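Local coordinates for protein angiotensin-converting enzyme (PDB 6S1Y) that probably cleaves peptides as a zinc-dependent metallopeptidase of the angiotensin-converting enzyme family in the malaria mosquito Anopheles gambiae, at residues 583-586 with 587-591; 210-213 with 214-217; 461-464 with 465-469. All coordinates share one frame; numbering follows the deposited sequence.

How the interactions relate
All three contacts are local, each made within one helix or at its end, and all lie on the same side of the chain's centre. Interaction 2 belongs to helix 203-233, and this helix links the other two. Its later residues Gln220 and Tyr224 meet interaction 1 on helix 577-590, while Tyr218 and His222 bond the backbone of interaction 3 at the end of helix 455-467. Centres of interactions 2 and 3 are 14 Å apart, with nearest atoms about 4 Å apart. Interactions 1 and 2 are 19 Å apart between centres. Interaction 3 is not in the active-site pocket; the Arg463 side chain is about 11 Å from the bound glutamyl-glutamate ligand.

Interaction 1 of 3, residues 583-586 with 587-591; sequences LLEE and NKRLG. With PEG (di(hydroxyethyl)ether), chain D.
Glu585 meets Arg589 one helical turn on. Glu585 OE1 lies over one face of the guanidinium, 3.8 Å from Arg589 NE, and the carboxylate and guanidinium planes are 84° apart. This is a long salt bridge of charge alone, since no N-H points at the oxygen. Glu586 sends its chain to Leu590, with Glu586 CG 3.7 Å from Leu590 CD1. Glu586 OE2 accepts a hydrogen bond of 2.7 Å from O1 of the diethylene glycol molecule. A bend at chi2 (75°) of Glu586 turns this oxygen to the glycol while CG stays against Leu590. The same glycol takes a weak bond at O2 from Arg589 NH2, so it joins the Glu586 and Arg589 side chains. Behind these groups runs the last stretch of helix 577-590. Arg589 N bonds to Glu585 O at 2.9 Å and Leu590 N to Glu586 O at 2.9 Å. Gly591, with positive phi, is the C-prime residue of a Schellman motif that ends the helix. The Lys588 chain passes over Leu584 O, with Lys588 CG 3.2 Å from that oxygen. On the inner side, Asn587 ND2 bonds to Gln220 O of helix 203-233, and Leu583 packs on Tyr224 of that helix.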
loop_
_atom_site.group_PDB
_atom_site.type_symbol
_atom_site.label_atom_id
_atom_site.label_comp_id
_atom_site.label_asym_id
_atom_site.label_seq_id
_atom_site.Cartn_x
_atom_site.Cartn_y
_atom_site.Cartn_z
ATOM N N LEU A 583 -18.874 2.833 19.399
ATOM C CA LEU A 583 -18.310 1.570 19.865
ATOM C C LEU A 583 -18.116 1.563 21.375
ATOM O O LEU A 583 -18.406 0.559 22.034
ATOM C CB LEU A 583 -16.985 1.305 19.165
ATOM C CG LEU A 583 -17.045 1.017 17.654
ATOM C CD1 LEU A 583 -15.641 1.084 17.052
ATOM C CD2 LEU A 583 -17.679 -0.337 17.406
ATOM N N LEU A 584 -17.603 2.667 21.943
ATOM C CA LEU A 584 -17.395 2.739 23.388
ATOM C C LEU A 584 -18.662 2.359 24.138
ATOM O O LEU A 584 -18.627 1.588 25.103
ATOM C CB LEU A 584 -16.971 4.152 23.815
ATOM C CG LEU A 584 -15.506 4.506 23.615
ATOM C CD1 LEU A 584 -15.278 6.020 23.766
ATOM C CD2 LEU A 584 -14.646 3.731 24.599
ATOM N N GLU A 585 -19.793 2.916 23.714
ATOM C CA GLU A 585 -21.060 2.630 24.377
ATOM C C GLU A 585 -21.575 1.236 24.029
ATOM O O GLU A 585 -22.056 0.519 24.911
ATOM C CB GLU A 585 -22.088 3.704 24.007
ATOM C CG GLU A 585 -23.434 3.559 24.725
ATOM C CD GLU A 585 -23.307 3.556 26.257
ATOM O OE1 GLU A 585 -24.183 2.937 26.905
ATOM O OE2 GLU A 585 -22.343 4.164 26.803
ATOM N N GLU A 586 -21.464 0.823 22.759
ATOM C CA GLU A 586 -22.064 -0.447 22.350
ATOM C C GLU A 586 -21.296 -1.638 22.925
ATOM O O GLU A 586 -21.910 -2.620 23.348
ATOM C CB GLU A 586 -22.145 -0.527 20.823
ATOM C CG GLU A 586 -22.838 -1.773 20.275
ATOM C CD GLU A 586 -24.357 -1.764 20.415
ATOM O OE1 GLU A 586 -24.965 -2.763 19.966
ATOM O OE2 GLU A 586 -24.951 -0.781 20.925
ATOM N N ASN A 587 -19.957 -1.575 22.980
ATOM C CA ASN A 587 -19.207 -2.653 23.623
ATOM C C ASN A 587 -19.573 -2.771 25.112
ATOM O O ASN A 587 -19.715 -3.879 25.633
ATOM C CB ASN A 587 -17.695 -2.446 23.453
ATOM C CG ASN A 587 -17.215 -2.721 22.005
ATOM O OD1 ASN A 587 -17.772 -3.562 21.316
ATOM N ND2 ASN A 587 -16.187 -2.007 21.565
ATOM N N LYS A 588 -19.757 -1.642 25.800
ATOM C CA LYS A 588 -20.208 -1.679 27.188
ATOM C C LYS A 588 -21.580 -2.339 27.295
ATOM O O LYS A 588 -21.798 -3.204 28.151
ATOM C CB LYS A 588 -20.268 -0.269 27.791
ATOM C CG LYS A 588 -18.912 0.425 28.090
ATOM C CD LYS A 588 -19.139 1.938 28.386
ATOM C CE LYS A 588 -17.843 2.759 28.487
ATOM N NZ LYS A 588 -17.178 2.645 29.834
ATOM N N ARG A 589 -22.520 -1.943 26.430
ATOM C CA ARG A 589 -23.861 -2.517 26.473
ATOM C C ARG A 589 -23.814 -4.024 26.262
ATOM O O ARG A 589 -24.502 -4.779 26.942
ATOM C CB ARG A 589 -24.769 -1.896 25.410
ATOM C CG ARG A 589 -25.369 -0.539 25.709
ATOM C CD ARG A 589 -26.301 -0.154 24.554
ATOM N NE ARG A 589 -26.509 1.287 24.385
ATOM C CZ ARG A 589 -27.538 1.973 24.889
ATOM N NH1 ARG A 589 -28.470 1.372 25.622
ATOM N NH2 ARG A 589 -27.634 3.275 24.660
ATOM N N LEU A 590 -23.041 -4.473 25.286
ATOM C CA LEU A 590 -23.070 -5.874 24.913
ATOM C C LEU A 590 -22.251 -6.741 25.858
ATOM O O LEU A 590 -22.450 -7.958 25.881
ATOM C CB LEU A 590 -22.550 -6.055 23.487
ATOM C CG LEU A 590 -23.279 -5.349 22.343
ATOM C CD1 LEU A 590 -22.386 -5.358 21.102
ATOM C CD2 LEU A 590 -24.556 -6.033 22.071
ATOM N N GLY A 591 -21.371 -6.141 26.653
ATOM C CA GLY A 591 -20.456 -6.909 27.465
ATOM C C GLY A 591 -19.316 -7.514 26.682
ATOM O O GLY A 591 -18.815 -8.559 27.060
HETATM C C1 PEG D . -24.340 2.912 21.285
HETATM O O1 PEG D . -25.258 1.867 21.041
HETATM C C2 PEG D . -24.963 4.313 21.170
HETATM O O2 PEG D . -26.292 4.367 21.647
HETATM C C3 PEG D . -27.008 5.522 21.260
HETATM C C4 PEG D . -26.359 6.781 21.859
HETATM O O4 PEG D . -27.109 7.927 21.536
#

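Interaction 2 of 3, residues 210-213 with 214-217; sequences VIEQ and IRPL
Arg215 reaches back three residues to Glu212 along helix 203-233. Arg215 CB lies 3.4 Å from Ile211 O, the carbonyl that also takes a weak bond from Arg215 N. CG stands anti to the backbone N (chi1 -177°), and a bend at chi3 (51°) turns the end of the chain alongside Glu212. Arg215 CD comes next, 3.8 Å from Glu212 OE1. Arg215 NE then donates to Glu212 OE2 at 3.0 Å and more weakly to OE1. Arg215 NH1 donates to the same Glu212 OE2 at 2.9 Å. The grip is therefore side-on, with two nitrogens meeting one oxygen on its syn side and from the same face of the carboxylate. Carboxylate and guanidinium planes are 29° apart, and OE2 stays in the guanidinium plane. This is an i to i+3 salt bridge on a helix surface. Arg215 NH2 makes a salt bridge to Glu219, so the guanidinium has two acidic partners. The next residue, Pro216, has no N-H to give and kinks the helix. Pro216 CD sits 3.4 Å from Glu212 O and 3.3 Å from Gln213 O. On the buried side Val210 and Ile214 lie side by side, their CG1 atoms 4.1 Å apart. Val210 also packs on Phe498 and Val502 of helix 495-514, while Ile214 and Leu217 touch Leu573 of helix 570-575.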
loop_
_atom_site.group_PDB
_atom_site.type_symbol
_atom_site.label_atom_id
_atom_site.label_comp_id
_atom_site.label_asym_id
_atom_site.label_seq_id
_atom_site.Cartn_x
_atom_site.Cartn_y
_atom_site.Cartn_z
ATOM N N VAL A 210 1.685 7.886 16.522
ATOM C CA VAL A 210 0.396 7.735 15.856
ATOM C C VAL A 210 -0.250 6.408 16.247
ATOM O O VAL A 210 -1.462 6.339 16.492
ATOM C CB VAL A 210 0.551 7.868 14.330
ATOM C CG1 VAL A 210 -0.731 7.484 13.645
ATOM C CG2 VAL A 210 0.969 9.307 13.974
ATOM N N ILE A 211 0.545 5.341 16.331
ATOM C CA ILE A 211 -0.002 4.039 16.721
ATOM C C ILE A 211 -0.651 4.124 18.095
ATOM O O ILE A 211 -1.720 3.547 18.322
ATOM C CB ILE A 211 1.089 2.958 16.696
ATOM C CG1 ILE A 211 1.221 2.372 15.294
ATOM C CG2 ILE A 211 0.748 1.840 17.666
ATOM C CD1 ILE A 211 -0.020 1.550 14.826
ATOM N N GLU A 212 -0.030 4.852 19.030
ATOM C CA GLU A 212 -0.605 4.945 20.365
ATOM C C GLU A 212 -1.884 5.767 20.377
ATOM O O GLU A 212 -2.777 5.490 21.183
ATOM C CB GLU A 212 0.417 5.531 21.349
ATOM C CG GLU A 212 -0.078 5.560 22.807
ATOM C CD GLU A 212 -0.596 4.200 23.311
ATOM O OE1 GLU A 212 -0.106 3.121 22.859
ATOM O OE2 GLU A 212 -1.518 4.227 24.152
ATOM N N GLN A 213 -2.006 6.769 19.499
ATOM C CA GLN A 213 -3.247 7.544 19.446
ATOM C C GLN A 213 -4.368 6.754 18.791
ATOM O O GLN A 213 -5.534 6.918 19.148
ATOM C CB GLN A 213 -3.050 8.843 18.672
ATOM C CG GLN A 213 -2.035 9.800 19.265
ATOM C CD GLN A 213 -1.841 11.002 18.376
ATOM O OE1 GLN A 213 -2.680 11.900 18.351
ATOM N NE2 GLN A 213 -0.766 11.009 17.603
ATOM N N ILE A 214 -4.030 5.927 17.800
ATOM C CA ILE A 214 -4.987 5.050 17.129
ATOM C C ILE A 214 -5.458 3.908 18.036
ATOM O O ILE A 214 -6.619 3.491 17.965
ATOM C CB ILE A 214 -4.290 4.540 15.853
ATOM C CG1 ILE A 214 -4.177 5.691 14.849
ATOM C CG2 ILE A 214 -4.974 3.337 15.245
ATOM C CD1 ILE A 214 -5.446 6.405 14.631
ATOM N N ARG A 215 -4.588 3.417 18.917
ATOM C CA ARG A 215 -4.845 2.164 19.625
ATOM C C ARG A 215 -6.196 2.114 20.330
ATOM O O ARG A 215 -6.896 1.101 20.185
ATOM C CB ARG A 215 -3.697 1.901 20.616
ATOM C CG ARG A 215 -3.813 0.586 21.374
ATOM C CD ARG A 215 -2.834 0.486 22.588
ATOM N NE ARG A 215 -2.943 1.662 23.450
ATOM C CZ ARG A 215 -3.955 1.879 24.297
ATOM N NH1 ARG A 215 -3.984 2.987 25.021
ATOM N NH2 ARG A 215 -4.937 0.997 24.410
ATOM N N PRO A 216 -6.637 3.132 21.073
ATOM C CA PRO A 216 -7.910 2.969 21.789
ATOM C C PRO A 216 -9.067 2.768 20.838
ATOM O O PRO A 216 -9.985 1.978 21.106
ATOM C CB PRO A 216 -8.042 4.273 22.601
ATOM C CG PRO A 216 -6.655 4.826 22.668
ATOM C CD PRO A 216 -6.029 4.443 21.340
ATOM N N LEU A 217 -9.044 3.475 19.715
ATOM C CA LEU A 217 -10.097 3.311 18.721
ATOM C C LEU A 217 -9.994 1.936 18.075
ATOM O O LEU A 217 -10.986 1.201 17.981
ATOM C CB LEU A 217 -10.006 4.457 17.699
ATOM C CG LEU A 217 -9.888 5.825 18.440
ATOM C CD1 LEU A 217 -8.456 6.229 18.878
ATOM C CD2 LEU A 217 -10.506 6.979 17.651
#

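Interaction 3 of 3, residues 461-464 with 465-469; sequences EMRS and RYSGV
Helix 455-467 ends here, with Tyr466 N bonded to Met462 O at 3.1 Å, Ser467 N to Arg463 O, and Gly468 N to Ser464 O at 2.9 Å. Arg463 curls over this end. Its chain bends at chi2 (-78°) and chi3, which carries the guanidinium forward to Ser467 and Val469. Arg463 NH1 donates to Ser467 OG at 2.8 Å, and the hydroxyl oxygen sits at the guanidinium edge, near its plane. Arg463 NH2 meets Val469 CG2 obliquely at 3.4 Å. Arg463 NH1 also has a weak bond to Thr437 on helix 431-447, so one nitrogen serves two hydroxyl groups. Met462 O lies at the edge of the Tyr466 ring, 3.5 Å from Tyr466 CD2. Arg465 CG rests over the centre of one face of that ring, 3.7 Å above its plane. The carbonyls of Ser467 and Gly468 are bonded by Tyr218 and His222 of helix 203-233. Gly468 takes positive phi as the first residue beyond the helix. Val469 then starts strand 469-470, which pairs in parallel with strand 244-245, so the arrangement is a helix C-terminal end turning through glycine into a short strand.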
loop_
_atom_site.group_PDB
_atom_site.type_symbol
_atom_site.label_atom_id
_atom_site.label_comp_id
_atom_site.label_asym_id
_atom_site.label_seq_id
_atom_site.Cartn_x
_atom_site.Cartn_y
_atom_site.Cartn_z
ATOM N N GLU A 461 4.300 -12.756 17.027
ATOM C CA GLU A 461 4.169 -12.080 18.313
ATOM C C GLU A 461 3.856 -10.603 18.103
ATOM O O GLU A 461 2.984 -10.045 18.782
ATOM C CB GLU A 461 5.448 -12.266 19.155
ATOM C CG GLU A 461 5.460 -11.471 20.463
ATOM C CD GLU A 461 6.802 -11.556 21.209
ATOM O OE1 GLU A 461 7.678 -10.695 20.969
ATOM O OE2 GLU A 461 6.983 -12.497 22.015
ATOM N N MET A 462 4.540 -9.958 17.154
ATOM C CA MET A 462 4.241 -8.555 16.874
ATOM C C MET A 462 2.849 -8.392 16.261
ATOM O O MET A 462 2.113 -7.471 16.621
ATOM C CB MET A 462 5.317 -7.966 15.952
ATOM C CG MET A 462 6.648 -7.661 16.662
ATOM S SD MET A 462 7.905 -6.894 15.587
ATOM C CE MET A 462 6.800 -5.880 14.669
ATOM N N ARG A 463 2.461 -9.278 15.339
ATOM C CA ARG A 463 1.112 -9.178 14.779
ATOM C C ARG A 463 0.063 -9.284 15.885
ATOM O O ARG A 463 -0.955 -8.572 15.872
ATOM C CB ARG A 463 0.884 -10.260 13.713
ATOM C CG ARG A 463 1.832 -10.215 12.497
ATOM C CD ARG A 463 1.467 -9.144 11.460
ATOM N NE ARG A 463 0.077 -9.297 11.051
ATOM C CZ ARG A 463 -0.897 -8.446 11.369
ATOM N NH1 ARG A 463 -0.652 -7.327 12.066
ATOM N NH2 ARG A 463 -2.117 -8.725 10.989
ATOM N N SER A 464 0.279 -10.175 16.850
ATOM C CA SER A 464 -0.665 -10.294 17.954
ATOM C C SER A 464 -0.657 -9.031 18.805
ATOM O O SER A 464 -1.721 -8.496 19.141
ATOM C CB SER A 464 -0.330 -11.534 18.791
ATOM O OG SER A 464 -1.170 -11.638 19.924
ATOM N N ARG A 465 0.518 -8.503 19.123
ATOM C CA ARG A 465 0.577 -7.351 20.026
ATOM C C ARG A 465 -0.172 -6.157 19.450
ATOM O O ARG A 465 -0.982 -5.521 20.135
ATOM C CB ARG A 465 2.023 -6.975 20.326
ATOM C CG ARG A 465 2.149 -5.611 21.006
ATOM C CD ARG A 465 3.379 -5.499 21.908
ATOM N NE ARG A 465 3.441 -4.157 22.505
ATOM C CZ ARG A 465 2.747 -3.775 23.581
ATOM N NH1 ARG A 465 2.868 -2.540 24.043
ATOM N NH2 ARG A 465 1.944 -4.631 24.201
ATOM N N TYR A 466 0.053 -5.846 18.182
ATOM C CA TYR A 466 -0.506 -4.620 17.649
ATOM C C TYR A 466 -1.826 -4.810 16.912
ATOM O O TYR A 466 -2.616 -3.854 16.855
ATOM C CB TYR A 466 0.529 -3.936 16.757
ATOM C CG TYR A 466 1.715 -3.463 17.569
ATOM C CD1 TYR A 466 1.630 -2.317 18.351
ATOM C CD2 TYR A 466 2.906 -4.188 17.597
ATOM C CE1 TYR A 466 2.712 -1.891 19.117
ATOM C CE2 TYR A 466 3.983 -3.768 18.371
ATOM C CZ TYR A 466 3.873 -2.619 19.118
ATOM O OH TYR A 466 4.928 -2.199 19.889
ATOM N N SER A 467 -2.121 -6.009 16.392
ATOM C CA SER A 467 -3.376 -6.193 15.665
ATOM C C SER A 467 -4.331 -7.146 16.350
ATOM O O SER A 467 -5.507 -7.158 16.009
ATOM C CB SER A 467 -3.125 -6.721 14.250
ATOM O OG SER A 467 -2.519 -5.733 13.464
ATOM N N GLY A 468 -3.856 -7.939 17.308
ATOM C CA GLY A 468 -4.757 -8.841 18.002
ATOM C C GLY A 468 -5.360 -9.888 17.101
ATOM O O GLY A 468 -6.543 -10.215 17.253
ATOM N N VAL A 469 -4.575 -10.418 16.153
ATOM C CA VAL A 469 -4.998 -11.512 15.283
ATOM C C VAL A 469 -3.910 -12.575 15.315
ATOM O O VAL A 469 -2.748 -12.295 15.635
ATOM C CB VAL A 469 -5.263 -11.060 13.826
ATOM C CG1 VAL A 469 -6.266 -9.942 13.816
ATOM C CG2 VAL A 469 -3.987 -10.643 13.138
#